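Local coordinates for protein phosphotransferase ChpT (Brucella abortus, PDB 4QPK) that relays phosphoryl groups as a homodimeric histidine phosphotransferase in a phosphorelay, with the response regulator CtrA as partner, controlling growth, division and intracellular survival, at residues B[96-101]-B[152-157]; B[176-181]-B[225-230]; B[70-75]-B[80-85]; B[48-53]-B[101-106]; B[189-194]-B[229-234]. One frame throughout, in Å; residues are numbered along the deposited sequence.

Interaction 1 of 5, residues B[96-101]-B[152-157]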
# COMPACT_ATOMS: atom_id res chain seq x y z
N LEU B 96 -2.19 -8.52 -2.06
CA LEU B 96 -1.11 -7.90 -1.28
C LEU B 96 0.26 -8.40 -1.73
O LEU B 96 1.22 -7.62 -1.85
CB LEU B 96 -1.35 -8.14 0.22
CG LEU B 96 -2.53 -7.30 0.75
CD1 LEU B 96 -3.10 -7.89 2.06
CD2 LEU B 96 -2.17 -5.82 0.95
N GLN B 97 0.39 -9.71 -1.96
CA GLN B 97 1.68 -10.25 -2.40
C GLN B 97 2.04 -9.73 -3.80
O GLN B 97 3.21 -9.45 -4.07
CB GLN B 97 1.66 -11.78 -2.40
CG GLN B 97 1.53 -12.45 -1.02
CD GLN B 97 2.71 -12.12 -0.09
OE1 GLN B 97 3.79 -11.79 -0.55
NE2 GLN B 97 2.49 -12.25 1.21
N PHE B 98 1.05 -9.60 -4.67
CA PHE B 98 1.31 -9.07 -6.00
C PHE B 98 1.73 -7.60 -5.89
O PHE B 98 2.73 -7.19 -6.47
CB PHE B 98 0.07 -9.23 -6.89
CG PHE B 98 0.28 -8.80 -8.31
CD1 PHE B 98 0.10 -7.47 -8.67
CD2 PHE B 98 0.64 -9.72 -9.28
CE1 PHE B 98 0.29 -7.06 -9.98
CE2 PHE B 98 0.82 -9.32 -10.61
CZ PHE B 98 0.65 -7.97 -10.95
N ALA B 99 1.01 -6.84 -5.08
CA ALA B 99 1.32 -5.41 -4.91
C ALA B 99 2.71 -5.20 -4.32
O ALA B 99 3.41 -4.25 -4.69
CB ALA B 99 0.26 -4.76 -4.04
N ARG B 100 3.11 -6.09 -3.42
CA ARG B 100 4.40 -6.02 -2.74
C ARG B 100 5.57 -5.94 -3.74
O ARG B 100 6.57 -5.25 -3.49
CB ARG B 100 4.55 -7.26 -1.84
CG ARG B 100 5.41 -7.13 -0.61
CD ARG B 100 5.37 -8.44 0.17
NE ARG B 100 6.65 -8.81 0.78
CZ ARG B 100 7.54 -9.65 0.24
NH1 ARG B 100 7.32 -10.20 -0.95
NH2 ARG B 100 8.67 -9.92 0.89
N ILE B 101 5.44 -6.64 -4.86
CA ILE B 101 6.46 -6.65 -5.90
C ILE B 101 6.13 -5.66 -7.02
O ILE B 101 7.01 -4.92 -7.45
CB ILE B 101 6.64 -8.07 -6.51
CG1 ILE B 101 6.95 -9.08 -5.40
CG2 ILE B 101 7.79 -8.08 -7.54
CD1 ILE B 101 7.24 -10.50 -5.91
N ASN B 152 3.41 -4.75 -14.01
CA ASN B 152 2.44 -3.70 -14.30
C ASN B 152 1.83 -3.83 -15.70
O ASN B 152 0.68 -3.47 -15.91
CB ASN B 152 3.07 -2.33 -14.11
CG ASN B 152 3.01 -1.87 -12.65
OD1 ASN B 152 2.02 -1.28 -12.23
ND2 ASN B 152 4.03 -2.20 -11.89
N MET B 153 2.60 -4.36 -16.64
CA MET B 153 2.07 -4.66 -17.96
C MET B 153 0.99 -5.75 -17.89
O MET B 153 0.08 -5.76 -18.71
CB MET B 153 3.21 -5.09 -18.90
CG MET B 153 4.10 -3.94 -19.31
SD MET B 153 5.50 -4.42 -20.33
CE MET B 153 4.74 -4.84 -21.89
N LEU B 154 1.08 -6.66 -16.92
CA LEU B 154 0.01 -7.65 -16.75
C LEU B 154 -1.29 -6.98 -16.39
O LEU B 154 -2.37 -7.39 -16.82
CB LEU B 154 0.36 -8.66 -15.65
CG LEU B 154 1.70 -9.35 -15.74
CD1 LEU B 154 1.78 -10.45 -14.67
CD2 LEU B 154 1.92 -9.89 -17.13
N LEU B 155 -1.21 -5.92 -15.58
CA LEU B 155 -2.42 -5.23 -15.16
C LEU B 155 -3.04 -4.48 -16.34
O LEU B 155 -4.27 -4.43 -16.48
CB LEU B 155 -2.12 -4.27 -13.99
CG LEU B 155 -1.66 -4.95 -12.69
CD1 LEU B 155 -1.45 -3.90 -11.60
CD2 LEU B 155 -2.68 -5.97 -12.23
N ILE B 156 -2.19 -3.89 -17.18
CA ILE B 156 -2.67 -3.23 -18.39
C ILE B 156 -3.36 -4.24 -19.31
O ILE B 156 -4.46 -4.01 -19.81
CB ILE B 156 -1.52 -2.54 -19.17
CG1 ILE B 156 -0.90 -1.42 -18.33
CG2 ILE B 156 -2.02 -1.99 -20.51
CD1 ILE B 156 -1.88 -0.34 -17.97
N GLY B 157 -2.71 -5.39 -19.48
CA GLY B 157 -3.27 -6.46 -20.28
C GLY B 157 -4.63 -6.91 -19.77
O GLY B 157 -5.58 -7.05 -20.54

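Interaction 2 of 5, residues B[176-181]-B[225-230]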
# COMPACT_ATOMS: atom_id res chain seq x y z
N THR B 176 20.58 -9.08 -20.34
CA THR B 176 20.99 -7.69 -20.51
C THR B 176 19.98 -6.90 -21.33
O THR B 176 19.80 -5.70 -21.12
CB THR B 176 22.38 -7.60 -21.20
OG1 THR B 176 22.34 -8.30 -22.45
CG2 THR B 176 23.45 -8.21 -20.31
N ASP B 177 19.30 -7.58 -22.25
CA ASP B 177 18.29 -6.93 -23.07
C ASP B 177 17.01 -7.74 -23.12
O ASP B 177 16.68 -8.37 -24.13
CB ASP B 177 18.81 -6.68 -24.49
CG ASP B 177 20.06 -5.82 -24.50
OD1 ASP B 177 19.92 -4.58 -24.56
OD2 ASP B 177 21.17 -6.39 -24.44
N PRO B 178 16.27 -7.76 -22.00
CA PRO B 178 15.04 -8.55 -21.96
C PRO B 178 13.94 -7.99 -22.86
O PRO B 178 13.88 -6.79 -23.12
CB PRO B 178 14.62 -8.48 -20.48
CG PRO B 178 15.23 -7.19 -19.99
CD PRO B 178 16.53 -7.07 -20.72
N ARG B 179 13.05 -8.87 -23.31
CA ARG B 179 11.86 -8.47 -24.03
C ARG B 179 10.65 -9.12 -23.34
O ARG B 179 10.68 -10.31 -23.06
CB ARG B 179 11.93 -8.87 -25.51
CG ARG B 179 10.65 -8.59 -26.29
CD ARG B 179 10.84 -8.72 -27.81
NE ARG B 179 11.24 -10.07 -28.22
CZ ARG B 179 12.47 -10.41 -28.59
NH1 ARG B 179 13.44 -9.50 -28.63
NH2 ARG B 179 12.73 -11.66 -28.95
N PHE B 180 9.63 -8.32 -23.03
CA PHE B 180 8.41 -8.84 -22.42
C PHE B 180 7.27 -8.79 -23.43
O PHE B 180 7.04 -7.77 -24.06
CB PHE B 180 8.01 -8.03 -21.17
CG PHE B 180 9.11 -7.86 -20.17
CD1 PHE B 180 9.28 -6.63 -19.52
CD2 PHE B 180 9.96 -8.91 -19.85
CE1 PHE B 180 10.29 -6.46 -18.58
CE2 PHE B 180 10.97 -8.75 -18.92
CZ PHE B 180 11.14 -7.52 -18.28
N VAL B 181 6.55 -9.89 -23.56
CA VAL B 181 5.43 -9.92 -24.48
C VAL B 181 4.17 -10.36 -23.75
O VAL B 181 4.10 -11.46 -23.21
CB VAL B 181 5.70 -10.87 -25.67
CG1 VAL B 181 4.61 -10.70 -26.71
CG2 VAL B 181 7.08 -10.56 -26.27
N ALA B 225 13.58 2.32 -16.67
CA ALA B 225 14.30 1.11 -17.03
C ALA B 225 14.99 1.21 -18.40
O ALA B 225 15.74 0.31 -18.79
CB ALA B 225 13.35 -0.09 -17.01
N GLY B 226 14.72 2.29 -19.12
CA GLY B 226 15.25 2.44 -20.47
C GLY B 226 14.61 1.49 -21.47
O GLY B 226 15.22 1.10 -22.47
N MET B 227 13.35 1.12 -21.21
CA MET B 227 12.62 0.25 -22.11
C MET B 227 11.45 1.00 -22.74
O MET B 227 10.92 1.95 -22.16
CB MET B 227 12.12 -1.01 -21.38
CG MET B 227 13.23 -1.86 -20.81
SD MET B 227 12.62 -3.28 -19.88
CE MET B 227 11.98 -4.35 -21.17
N LYS B 228 11.06 0.56 -23.92
CA LYS B 228 9.98 1.16 -24.68
C LYS B 228 8.83 0.19 -24.79
O LYS B 228 9.03 -0.97 -25.15
CB LYS B 228 10.50 1.57 -26.06
CG LYS B 228 9.46 2.05 -27.05
CD LYS B 228 10.15 2.41 -28.37
CE LYS B 228 9.15 2.71 -29.46
NZ LYS B 228 9.82 2.88 -30.78
N ILE B 229 7.62 0.64 -24.47
CA ILE B 229 6.44 -0.19 -24.65
C ILE B 229 5.83 0.04 -26.02
O ILE B 229 5.64 1.18 -26.44
CB ILE B 229 5.36 0.08 -23.58
CG1 ILE B 229 5.93 -0.21 -22.19
CG2 ILE B 229 4.13 -0.78 -23.83
CD1 ILE B 229 5.01 0.23 -21.04
N SER B 230 5.53 -1.05 -26.72
CA SER B 230 4.80 -0.99 -27.98
C SER B 230 3.45 -1.64 -27.85
O SER B 230 3.28 -2.63 -27.11
CB SER B 230 5.60 -1.66 -29.11
OG SER B 230 6.81 -0.96 -29.34

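Interaction 3 of 5, residues B[70-75]-B[80-85]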
# COMPACT_ATOMS: atom_id res chain seq x y z
N GLU B 70 -19.98 -12.47 10.05
CA GLU B 70 -21.36 -12.12 10.42
C GLU B 70 -22.30 -13.29 10.09
O GLU B 70 -23.16 -13.64 10.88
CB GLU B 70 -21.81 -10.83 9.70
CG GLU B 70 -21.13 -9.55 10.20
CD GLU B 70 -21.06 -8.41 9.16
OE1 GLU B 70 -21.48 -8.59 8.00
OE2 GLU B 70 -20.56 -7.33 9.53
N LEU B 71 -22.10 -13.91 8.94
CA LEU B 71 -22.96 -15.03 8.54
C LEU B 71 -22.73 -16.23 9.45
O LEU B 71 -23.66 -16.98 9.78
CB LEU B 71 -22.73 -15.42 7.08
CG LEU B 71 -23.24 -14.37 6.08
CD1 LEU B 71 -22.91 -14.78 4.64
CD2 LEU B 71 -24.73 -14.10 6.25
N LEU B 72 -21.48 -16.40 9.86
CA LEU B 72 -21.15 -17.50 10.74
C LEU B 72 -21.87 -17.33 12.07
O LEU B 72 -22.45 -18.28 12.60
CB LEU B 72 -19.63 -17.57 10.95
CG LEU B 72 -19.15 -18.74 11.79
CD1 LEU B 72 -19.43 -20.07 11.11
CD2 LEU B 72 -17.67 -18.56 12.02
N GLU B 73 -21.88 -16.11 12.59
CA GLU B 73 -22.54 -15.87 13.87
C GLU B 73 -24.07 -15.98 13.78
O GLU B 73 -24.72 -16.30 14.77
CB GLU B 73 -22.12 -14.51 14.46
CG GLU B 73 -22.85 -13.29 13.96
CD GLU B 73 -22.12 -12.00 14.34
OE1 GLU B 73 -22.65 -10.90 14.06
OE2 GLU B 73 -21.00 -12.10 14.89
N GLU B 74 -24.63 -15.77 12.59
CA GLU B 74 -26.07 -15.89 12.40
C GLU B 74 -26.51 -17.34 12.36
O GLU B 74 -27.69 -17.64 12.51
CB GLU B 74 -26.52 -15.15 11.14
CG GLU B 74 -26.43 -13.63 11.29
CD GLU B 74 -26.47 -12.89 9.97
OE1 GLU B 74 -26.29 -11.65 9.98
OE2 GLU B 74 -26.66 -13.54 8.92
N GLY B 75 -25.56 -18.24 12.09
CA GLY B 75 -25.79 -19.67 12.08
C GLY B 75 -26.54 -20.25 10.89
O GLY B 75 -27.07 -19.51 10.06
N ASP B 80 -20.55 -22.75 4.54
CA ASP B 80 -20.50 -21.73 3.51
C ASP B 80 -19.76 -20.50 4.02
O ASP B 80 -18.97 -19.90 3.29
CB ASP B 80 -21.91 -21.31 3.06
CG ASP B 80 -22.62 -22.38 2.27
OD1 ASP B 80 -21.97 -23.35 1.83
OD2 ASP B 80 -23.84 -22.22 2.06
N ALA B 81 -20.03 -20.12 5.26
CA ALA B 81 -19.40 -18.92 5.82
C ALA B 81 -17.88 -19.11 5.90
O ALA B 81 -17.12 -18.23 5.51
CB ALA B 81 -19.98 -18.60 7.19
N MET B 82 -17.45 -20.28 6.36
CA MET B 82 -16.02 -20.52 6.46
C MET B 82 -15.36 -20.55 5.09
O MET B 82 -14.24 -20.04 4.90
CB MET B 82 -15.75 -21.83 7.20
CG MET B 82 -16.17 -21.77 8.66
SD MET B 82 -15.62 -20.31 9.57
CE MET B 82 -13.86 -20.26 9.20
N ALA B 83 -16.04 -21.14 4.11
CA ALA B 83 -15.49 -21.20 2.76
C ALA B 83 -15.31 -19.80 2.20
O ALA B 83 -14.30 -19.51 1.56
CB ALA B 83 -16.37 -22.04 1.85
N LEU B 84 -16.29 -18.92 2.45
CA LEU B 84 -16.21 -17.52 2.04
C LEU B 84 -15.02 -16.80 2.69
O LEU B 84 -14.29 -16.06 2.04
CB LEU B 84 -17.51 -16.78 2.40
CG LEU B 84 -17.50 -15.28 2.10
CD1 LEU B 84 -17.42 -15.00 0.60
CD2 LEU B 84 -18.71 -14.61 2.71
N ILE B 85 -14.84 -17.02 3.99
CA ILE B 85 -13.74 -16.39 4.71
C ILE B 85 -12.42 -16.87 4.09
O ILE B 85 -11.52 -16.07 3.83
CB ILE B 85 -13.80 -16.70 6.23
CG1 ILE B 85 -14.99 -15.97 6.87
CG2 ILE B 85 -12.49 -16.28 6.92
CD1 ILE B 85 -15.35 -16.50 8.29

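Interaction 4 of 5, residues B[48-53]-B[101-106]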
# COMPACT_ATOMS: atom_id res chain seq x y z
N ALA B 48 1.06 8.50 -2.56
CA ALA B 48 -0.32 8.49 -2.05
C ALA B 48 -1.28 7.75 -2.98
O ALA B 48 -2.09 6.95 -2.53
CB ALA B 48 -0.81 9.92 -1.82
N LEU B 49 -1.19 8.03 -4.29
CA LEU B 49 -2.11 7.40 -5.23
C LEU B 49 -1.84 5.90 -5.36
O LEU B 49 -2.78 5.11 -5.47
CB LEU B 49 -2.02 8.09 -6.60
CG LEU B 49 -2.61 9.50 -6.56
CD1 LEU B 49 -2.38 10.20 -7.90
CD2 LEU B 49 -4.10 9.47 -6.21
N LEU B 50 -0.57 5.49 -5.33
CA LEU B 50 -0.28 4.05 -5.35
C LEU B 50 -0.84 3.36 -4.11
O LEU B 50 -1.43 2.29 -4.20
CB LEU B 50 1.22 3.77 -5.45
CG LEU B 50 1.89 4.10 -6.79
CD1 LEU B 50 3.40 3.93 -6.68
CD2 LEU B 50 1.34 3.21 -7.89
N CYS B 51 -0.68 3.99 -2.95
CA CYS B 51 -1.26 3.45 -1.73
C CYS B 51 -2.79 3.36 -1.81
O CYS B 51 -3.38 2.37 -1.38
CB CYS B 51 -0.83 4.28 -0.52
SG CYS B 51 0.91 3.98 -0.02
N SER B 52 -3.44 4.39 -2.35
CA SER B 52 -4.90 4.36 -2.52
C SER B 52 -5.33 3.22 -3.44
O SER B 52 -6.36 2.58 -3.22
CB SER B 52 -5.39 5.70 -3.09
OG SER B 52 -5.49 6.67 -2.07
N ARG B 53 -4.56 2.98 -4.49
CA ARG B 53 -4.88 1.91 -5.43
C ARG B 53 -4.83 0.55 -4.73
O ARG B 53 -5.72 -0.28 -4.94
CB ARG B 53 -3.95 1.94 -6.64
CG ARG B 53 -4.08 0.71 -7.54
CD ARG B 53 -5.51 0.47 -8.04
NE ARG B 53 -5.54 -0.68 -8.95
CZ ARG B 53 -5.43 -0.58 -10.27
NH1 ARG B 53 -5.46 -1.66 -11.03
NH2 ARG B 53 -5.27 0.61 -10.82
N ILE B 101 5.44 -6.64 -4.86
CA ILE B 101 6.46 -6.65 -5.90
C ILE B 101 6.13 -5.66 -7.02
O ILE B 101 7.01 -4.92 -7.45
CB ILE B 101 6.64 -8.07 -6.51
CG1 ILE B 101 6.95 -9.08 -5.40
CG2 ILE B 101 7.79 -8.08 -7.54
CD1 ILE B 101 7.24 -10.50 -5.91
N ALA B 102 4.88 -5.59 -7.46
CA ALA B 102 4.56 -4.74 -8.61
C ALA B 102 4.63 -3.24 -8.28
O ALA B 102 5.07 -2.42 -9.10
CB ALA B 102 3.17 -5.08 -9.15
N PHE B 103 4.23 -2.90 -7.06
CA PHE B 103 4.21 -1.50 -6.62
C PHE B 103 5.28 -1.25 -5.56
O PHE B 103 5.88 -0.18 -5.52
CB PHE B 103 2.84 -1.09 -6.05
CG PHE B 103 1.69 -1.21 -7.03
CD1 PHE B 103 1.86 -1.01 -8.38
CD2 PHE B 103 0.43 -1.53 -6.56
CE1 PHE B 103 0.78 -1.12 -9.26
CE2 PHE B 103 -0.65 -1.65 -7.43
CZ PHE B 103 -0.47 -1.44 -8.78
N GLY B 104 5.49 -2.24 -4.69
CA GLY B 104 6.42 -2.16 -3.58
C GLY B 104 7.88 -2.40 -3.92
O GLY B 104 8.27 -2.46 -5.09
N ALA B 105 8.69 -2.54 -2.89
CA ALA B 105 10.12 -2.79 -3.07
C ALA B 105 10.52 -4.24 -2.78
O ALA B 105 11.70 -4.56 -2.70
CB ALA B 105 10.92 -1.84 -2.19
N ALA B 106 9.54 -5.12 -2.62
CA ALA B 106 9.84 -6.48 -2.14
C ALA B 106 10.49 -7.38 -3.17
O ALA B 106 10.38 -7.15 -4.38
CB ALA B 106 8.60 -7.13 -1.64

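Interaction 5 of 5, residues B[189-194]-B[229-234]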
# COMPACT_ATOMS: atom_id res chain seq x y z
N LEU B 189 -12.09 -6.63 -26.66
CA LEU B 189 -10.70 -6.29 -26.84
C LEU B 189 -10.59 -4.79 -27.01
O LEU B 189 -11.06 -4.25 -28.02
CB LEU B 189 -10.14 -7.03 -28.05
CG LEU B 189 -8.69 -7.44 -28.21
CD1 LEU B 189 -8.18 -8.16 -26.98
CD2 LEU B 189 -8.62 -8.34 -29.44
N ARG B 190 -9.96 -4.10 -26.06
CA ARG B 190 -9.75 -2.67 -26.21
C ARG B 190 -8.56 -2.19 -25.40
O ARG B 190 -8.44 -2.52 -24.23
CB ARG B 190 -11.00 -1.89 -25.79
CG ARG B 190 -11.56 -2.29 -24.44
N VAL B 191 -7.67 -1.43 -26.03
CA VAL B 191 -6.58 -0.82 -25.27
C VAL B 191 -7.20 0.13 -24.25
O VAL B 191 -8.04 0.96 -24.60
CB VAL B 191 -5.60 -0.06 -26.17
CG1 VAL B 191 -4.49 0.57 -25.33
CG2 VAL B 191 -5.03 -1.00 -27.23
N PRO B 192 -6.83 -0.02 -22.96
CA PRO B 192 -7.36 0.88 -21.94
C PRO B 192 -7.10 2.34 -22.31
O PRO B 192 -5.96 2.71 -22.58
CB PRO B 192 -6.59 0.47 -20.68
CG PRO B 192 -6.31 -1.00 -20.90
CD PRO B 192 -6.02 -1.11 -22.38
N PRO B 193 -8.16 3.15 -22.36
CA PRO B 193 -8.10 4.52 -22.91
C PRO B 193 -7.07 5.42 -22.22
O PRO B 193 -6.39 6.19 -22.89
CB PRO B 193 -9.52 5.05 -22.69
CG PRO B 193 -10.37 3.83 -22.62
CD PRO B 193 -9.53 2.79 -21.95
N LYS B 194 -6.98 5.33 -20.89
CA LYS B 194 -6.04 6.17 -20.15
C LYS B 194 -4.60 5.79 -20.49
O LYS B 194 -3.74 6.66 -20.63
CB LYS B 194 -6.28 6.04 -18.64
N ILE B 229 7.62 0.64 -24.47
CA ILE B 229 6.44 -0.19 -24.65
C ILE B 229 5.83 0.04 -26.02
O ILE B 229 5.64 1.18 -26.44
CB ILE B 229 5.36 0.08 -23.58
CG1 ILE B 229 5.93 -0.21 -22.19
CG2 ILE B 229 4.13 -0.78 -23.83
CD1 ILE B 229 5.01 0.23 -21.04
N SER B 230 5.53 -1.05 -26.72
CA SER B 230 4.80 -0.99 -27.98
C SER B 230 3.45 -1.64 -27.85
O SER B 230 3.28 -2.63 -27.11
CB SER B 230 5.60 -1.66 -29.11
OG SER B 230 6.81 -0.96 -29.34
N ILE B 231 2.47 -1.10 -28.56
CA ILE B 231 1.13 -1.66 -28.60
C ILE B 231 0.83 -2.09 -30.02
O ILE B 231 0.90 -1.29 -30.94
CB ILE B 231 0.06 -0.65 -28.16
CG1 ILE B 231 0.40 -0.02 -26.81
CG2 ILE B 231 -1.29 -1.31 -28.11
CD1 ILE B 231 -0.55 1.10 -26.41
N HIS B 232 0.52 -3.37 -30.19
CA HIS B 232 0.06 -3.90 -31.48
C HIS B 232 -1.32 -4.53 -31.35
O HIS B 232 -1.45 -5.64 -30.85
CB HIS B 232 1.05 -4.92 -32.04
CG HIS B 232 0.69 -5.39 -33.42
ND1 HIS B 232 -0.21 -4.72 -34.22
CD2 HIS B 232 1.11 -6.46 -34.14
CE1 HIS B 232 -0.33 -5.36 -35.37
NE2 HIS B 232 0.46 -6.41 -35.34
N ALA B 233 -2.34 -3.80 -31.79
CA ALA B 233 -3.73 -4.26 -31.69
C ALA B 233 -4.31 -4.69 -33.04
O ALA B 233 -4.28 -3.93 -34.00
CB ALA B 233 -4.60 -3.16 -31.09
N THR B 234 -4.80 -5.93 -33.10
CA THR B 234 -5.50 -6.45 -34.26
C THR B 234 -6.91 -6.90 -33.85
O THR B 234 -7.29 -6.75 -32.68
CB THR B 234 -4.76 -7.63 -34.91
OG1 THR B 234 -4.84 -8.79 -34.06
CG2 THR B 234 -3.30 -7.28 -35.16

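Interaction 1 of 5, residues B[96-101]-B[152-157]
Phe-98 on helix 78-102 meets Leu-154 and Leu-155 on helix 144-160, and everything that passes directly between the two segments is apolar. With CG anti to the backbone N (chi1 -176°), the phenyl ring reaches straight out from its own helix toward the other. It slides alongside the Leu-155 side chain, which runs in the opposite direction. Phe-98 CE1 touches Leu-155 CD2 at 3.9 Å, while CG and CD1 of the same leucine lie at much the same distance, so CG and both methyls gather at this one corner of the ring, obliquely to its plane. Leu-154 comes from another quarter: its CD1 sits near the ring plane, at the edge, 4.3 Å from Phe-98 CE2.

Aromatic packing continues beyond the pair, where the ring of Tyr-125 on helix 115-126 stacks with Phe-98. Polar bonds run alongside, through Asn-152: ND2 bonds to the carbonyls of Lys-148 and Ala-102, and OD1 to Gln-214 NE2.

One long helix of the DHp domain is thus joined to a helix of the domain resembling the kinase catalytic and ATP-binding module: a buried interface between the two domains, in keeping with the kinase-like architecture of the protein.

Interaction 2 of 5, residues B[176-181]-B[225-230]
Pro-178 opens strand 178-185 and meets the methyl end of Met-227, which lies just before the edge strand 229-233 of the same five-stranded mixed sheet. The sheet belongs to the alpha/beta domain that resembles the catalytic and ATP-binding module of histidine kinases. Strand 238-242 runs between the two strands, so this contact is made by side chains reaching across a neighbour and not by strand pairing. At Pro-178 the backbone does most of the touching: its O lies 3.7 Å from Met-227 CE, whereas the proline CG is more distant from that methyl, at 4.5 Å.

Arg-179 carries its chain away from the contact, with NE in a salt bridge to Glu-172 on strand 166-173. Phe-180 directs its side chain toward Met-227, and its backbone pairs with Ala-242. Its side chain and that of Met-227 cross at about a right angle, in a Met-aromatic contact whose sulfur is placed obliquely, 49° off the ring normal and 5.1 Å from the centroid of the Phe-180 ring.

On the other side of the pair, Gly-226 is the first residue to leave the helical conformation after helix 213-225, in a Schellman motif with positive phi and two bonds back into the last turn, and Met-227 follows directly. Lys-146 of helix 144-160 and Ala-242 pack against the methionine as well. The Met-227 chain is bent at its last torsion (chi3 71°), which brings Met-227 CE to 3.7 Å and Met-227 SD to 4.2 Å from Phe-180 CE1.

Interaction 3 of 5, residues B[70-75]-B[80-85]
Ala-81 O accepts the amide of Ile-85, with Ile-85 N at 3.0 Å, a regular helical bond in the turn from which the Ala-81 methyl faces the partner helix. That methyl is the centre of the contact. Ala-81 CB lies 3.8 Å from Leu-72 N and 3.9 Å from Leu-72 CB, so it touches backbone and side chain alike. Leu-71 joins from the neighbouring position, its CB 4.2 Å from Ala-81 CB. The small side chain suits the close approach of helix 43-74 and helix 78-102 here: the axes of the short segments come within 8.8 Å and run nearly antiparallel, at 166°.

Beside the alanine, longer side chains take over. CG of Leu-72 stands anti to the backbone N (chi1 -176°), and its methyls reach the sulfur of Met-82, a chain folded at chi2 and chi3. Met-82 SD is 3.6 Å from Leu-72 CD2 and 4.1 Å from Leu-72 CD1, a plain van der Waals contact made as the two chains cross obliquely. Leu-72 and Met-82 also pack on Met-82 and Leu-72, respectively, of the second subunit, and Ile-85 packs on Leu-69 of that subunit.

The helix 43-74 stops at Gly-75, which takes positive phi, and the chain soon re-enters helix at residue 78. The result is the hairpin turn of a DHp domain, two antiparallel helices that pair with their counterparts in the dimer as a four-helix bundle.

Interaction 4 of 5, residues B[48-53]-B[101-106]
Two first torsions set up the meeting of Phe-103 with Arg-53. Phe-103 has CG anti to its carbonyl carbon (chi1 -61°), whereas Arg-53 has CG anti to its backbone N and then bends at chi2 (56°), bringing its aliphatic part toward the ring. Arg-53 CG is 4.2 Å from Phe-103 CE2, and the two side chains pass at a slant. The guanidinium does not lie flat on the phenyl: the planes are 74° apart, and NE turns instead to a salt bridge with Asp-57 OD2. One helical turn back, Leu-50 supplies the second apolar group, with CD2 4.3 Å from Phe-103 CD1.

Phe-103 stands just past the end of helix 78-102, so the contact ties the second DHp helix, as it leaves for the C-terminal domain, to the first, helix 43-74. His-56, the site of phosphorylation, follows Arg-53 by three residues on that first helix. Lys-148 NZ donates to the carbonyl oxygens of Phe-103 and Gly-104. The dimer interface is also close, since Ser-52 OG is hydrogen-bonded to Ala-105 N of the second subunit.

Interaction 5 of 5, residues B[189-194]-B[229-234]
Ile-231, in the middle of the edge strand 229-233, meets Val-191 tip to tip, each offering two methyls to the other. Two pairs of methyls do the touching: Ile-231 CG2 lies 3.9 Å from Val-191 CG2, and Ile-231 CD1 lies 4.1 Å from Val-191 CG1. Val-191 has CG1 anti to the backbone N (chi1 180°), and this rotation turns both of its branches to the strand at once. The isoleucine also packs on Phe-195 and His-199 of helix 193-199, which starts two residues after the valine, with Pro-192 at its N-cap position.

His-232 points the other way, as alternation along a beta-strand requires. At Ala-233 the strand presents a side chain to the contact again. Its CB lies 4.4 Å from Val-191 CG2, a looser touch than the one before, so that a single valine methyl spans two residues on the same side of the strand. Ile-238 from the adjoining strand packs on Leu-189, Val-191 and Ala-233.

Thr-234 closes the series with its backbone. Its O is 3.8 Å from Leu-189 CD2, a methyl packing on a carbonyl, while its OG1 bonds to Asp-237 OD1 and Glu-236 N in the turn that follows. The run from residue 189 to 191 and that from 231 to 234 point in roughly opposite directions, 153° apart. Together these contacts make a connecting segment packed against one face of a sheet at its edge, consistent with the alpha/beta sandwich of the kinase-like C-terminal domain.

Interactions 3 and 4 both join helix 43-74 to helix 78-102, interaction 3 being nested inside the loop that interaction 4 closes, with centres 31 Å apart along the helical hairpin. Interaction 1 crosses interaction 4 in the chain, shares Ile-101 with it and lies only 9 Å away centre to centre, and the two touch. Interactions 2 and 5 come later, in the C-terminal domain, and share its edge strand; their centres are 16 Å apart. Interactions 3 and 2 mark distant ends, with centres 46 Å apart. Interactions 1, 3 and 4 all touch the second subunit, so the dimer interface lies beside both the helical hairpin and the domain junction, whereas the sheet contacts stay within one chain.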